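Local atomic coordinates of SusD-like protein BACOVA_02651 (Bacteroides ovatus, PDB entry 5E75), a protein that binds polysaccharide at the cell surface and probably captures xyloglucan before its transport into the periplasm for degradation. Residues W55-F60 with D69-G74. Sequence-based numbering, arbitrary orientation.
Sequences WNYPQF and DENLSG. With EDO (1,2-ethanediol), chain E.
The Gln-59 amide and the Asp-69 carboxylate come from opposite directions, their planes well turned from each other, and their bond shows how a helix cap can do two jobs. Asp-69 stands at the N-cap of helix 70-95, and its carboxylate divides the work between its oxygens. Its CB points toward residues 55-60, and with CG anti to the backbone N (chi1 -161°) the carboxylate comes to lie beside the Phe-60 ring, CG 3.5 Å from Phe-60 CE1. OD1 turns back to its own helix, taking Asn-71 N at 2.9 Å on its anti lone pair and Asn-71 ND2 at 3.0 Å on its syn one. OD2 faces the other segment and accepts from Gln-59 NE2 at 2.8 Å, a nearly straight bond (164°) in the amide plane and nearly in line with the C-O bond of OD2.

The Phe-60 ring presents its edge to this carboxylate, CE1 lying 3.4 Å from Asp-69 OD1, so weakly positive ring hydrogens probably face the negative charge; farther round the rim, CE2 reaches Leu-72 CD2. Asn-71 ND2, steadied by Asp-69, sits 3.2 Å above the plane of the Tyr-57 ring, offset toward its rim, with the amide turned 89° to the ring. Asn-71 OD1 is buried with no hydrogen-bond partner. Glu-70 OE2 approaches the edge of the Tyr-57 ring, whose hydroxyl is hydrogen-bonded to Arg-38, while Pro-42 of helix 40-46 touches Tyr-57, Phe-60 and Asn-71. Replacing Asp-69 by alanine would probably leave Asn-71 N uncapped, the Gln-59 amide without its mate and the Asn-71 amide free to swing off the tyrosine.

Here a classical aspartate N-cap starts a long helix of the helical, TPR-related SusD fold and ties that start to the short, weakly bonded helical turn at 58-62, one loop earlier.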
# COMPACT_ATOMS: atom_id res chain seq x y z
N TRP A 55 20.83 -2.63 6.12
CA TRP A 55 21.58 -2.13 4.98
C TRP A 55 20.73 -1.49 3.89
O TRP A 55 21.23 -0.69 3.11
CB TRP A 55 22.45 -3.24 4.39
CG TRP A 55 23.39 -3.81 5.42
CD1 TRP A 55 24.44 -3.18 6.01
CD2 TRP A 55 23.33 -5.12 5.99
NE1 TRP A 55 25.05 -4.01 6.91
CE2 TRP A 55 24.39 -5.21 6.92
CE3 TRP A 55 22.48 -6.22 5.82
CZ2 TRP A 55 24.62 -6.36 7.67
CZ3 TRP A 55 22.72 -7.36 6.56
CH2 TRP A 55 23.78 -7.42 7.47
N ASN A 56 19.45 -1.83 3.85
CA ASN A 56 18.56 -1.29 2.82
C ASN A 56 17.50 -0.37 3.41
O ASN A 56 16.50 -0.84 3.97
CB ASN A 56 17.94 -2.41 2.00
CG ASN A 56 18.96 -3.13 1.14
OD1 ASN A 56 19.16 -4.33 1.26
ND2 ASN A 56 19.63 -2.38 0.29
N TYR A 57 17.77 0.93 3.30
CA TYR A 57 16.87 2.01 3.72
C TYR A 57 16.40 1.94 5.17
O TYR A 57 15.24 2.22 5.46
CB TYR A 57 15.66 2.08 2.78
CG TYR A 57 16.07 1.98 1.33
CD1 TYR A 57 17.07 2.80 0.81
CD2 TYR A 57 15.50 1.03 0.50
CE1 TYR A 57 17.46 2.69 -0.51
CE2 TYR A 57 15.88 0.92 -0.83
CZ TYR A 57 16.87 1.76 -1.32
OH TYR A 57 17.26 1.66 -2.63
N PRO A 58 17.30 1.61 6.11
CA PRO A 58 16.84 1.52 7.51
C PRO A 58 16.34 2.86 8.04
O PRO A 58 15.53 2.90 8.97
CB PRO A 58 18.10 1.09 8.26
CG PRO A 58 19.22 1.53 7.41
CD PRO A 58 18.75 1.33 6.00
N GLN A 59 16.83 3.94 7.45
CA GLN A 59 16.46 5.28 7.91
C GLN A 59 14.96 5.54 7.81
O GLN A 59 14.43 6.35 8.56
CB GLN A 59 17.23 6.37 7.15
CG GLN A 59 17.02 6.39 5.64
CD GLN A 59 17.98 5.49 4.88
OE1 GLN A 59 18.62 4.61 5.46
NE2 GLN A 59 18.09 5.72 3.58
N PHE A 60 14.27 4.86 6.90
CA PHE A 60 12.83 5.02 6.80
C PHE A 60 12.11 4.42 8.00
O PHE A 60 11.07 4.93 8.43
CB PHE A 60 12.29 4.44 5.48
CG PHE A 60 12.53 5.36 4.33
CD1 PHE A 60 13.75 5.39 3.71
CD2 PHE A 60 11.54 6.25 3.92
CE1 PHE A 60 13.99 6.27 2.68
CE2 PHE A 60 11.77 7.13 2.89
CZ PHE A 60 12.99 7.14 2.27
N ASP A 69 17.64 11.69 0.01
CA ASP A 69 17.31 10.29 -0.21
C ASP A 69 16.67 10.03 -1.58
O ASP A 69 15.68 10.69 -1.97
CB ASP A 69 16.39 9.81 0.90
CG ASP A 69 16.37 8.32 1.04
OD1 ASP A 69 15.77 7.65 0.18
OD2 ASP A 69 16.96 7.81 2.03
N GLU A 70 17.21 9.06 -2.31
CA GLU A 70 16.74 8.75 -3.66
C GLU A 70 15.29 8.26 -3.67
O GLU A 70 14.58 8.40 -4.66
CB GLU A 70 17.66 7.73 -4.33
CG GLU A 70 17.69 6.35 -3.67
CD GLU A 70 18.79 6.20 -2.63
OE1 GLU A 70 19.23 7.23 -2.06
OE2 GLU A 70 19.21 5.05 -2.38
N ASN A 71 14.84 7.69 -2.57
CA ASN A 71 13.46 7.23 -2.51
C ASN A 71 12.48 8.39 -2.52
O ASN A 71 11.38 8.25 -3.04
CB ASN A 71 13.23 6.37 -1.27
CG ASN A 71 13.93 5.05 -1.37
OD1 ASN A 71 13.58 4.20 -2.18
ND2 ASN A 71 14.97 4.88 -0.57
N LEU A 72 12.86 9.54 -1.96
CA LEU A 72 11.99 10.70 -1.96
C LEU A 72 11.84 11.25 -3.37
O LEU A 72 10.74 11.56 -3.80
CB LEU A 72 12.49 11.78 -1.01
CG LEU A 72 12.58 11.37 0.46
CD1 LEU A 72 13.16 12.53 1.27
CD2 LEU A 72 11.22 10.97 0.99
N SER A 73 12.96 11.39 -4.08
CA SER A 73 12.91 11.94 -5.43
C SER A 73 12.20 10.96 -6.37
O SER A 73 11.42 11.37 -7.21
CB SER A 73 14.32 12.30 -5.90
OG SER A 73 15.18 11.21 -5.76
N GLY A 74 12.45 9.66 -6.20
CA GLY A 74 11.80 8.66 -7.02
C GLY A 74 10.30 8.64 -6.79
O GLY A 74 9.51 8.58 -7.73
C1 EDO E . 13.53 -1.36 5.70
O1 EDO E . 14.85 -1.20 6.29
C2 EDO E . 13.22 -0.45 4.50
O2 EDO E . 12.82 0.85 4.93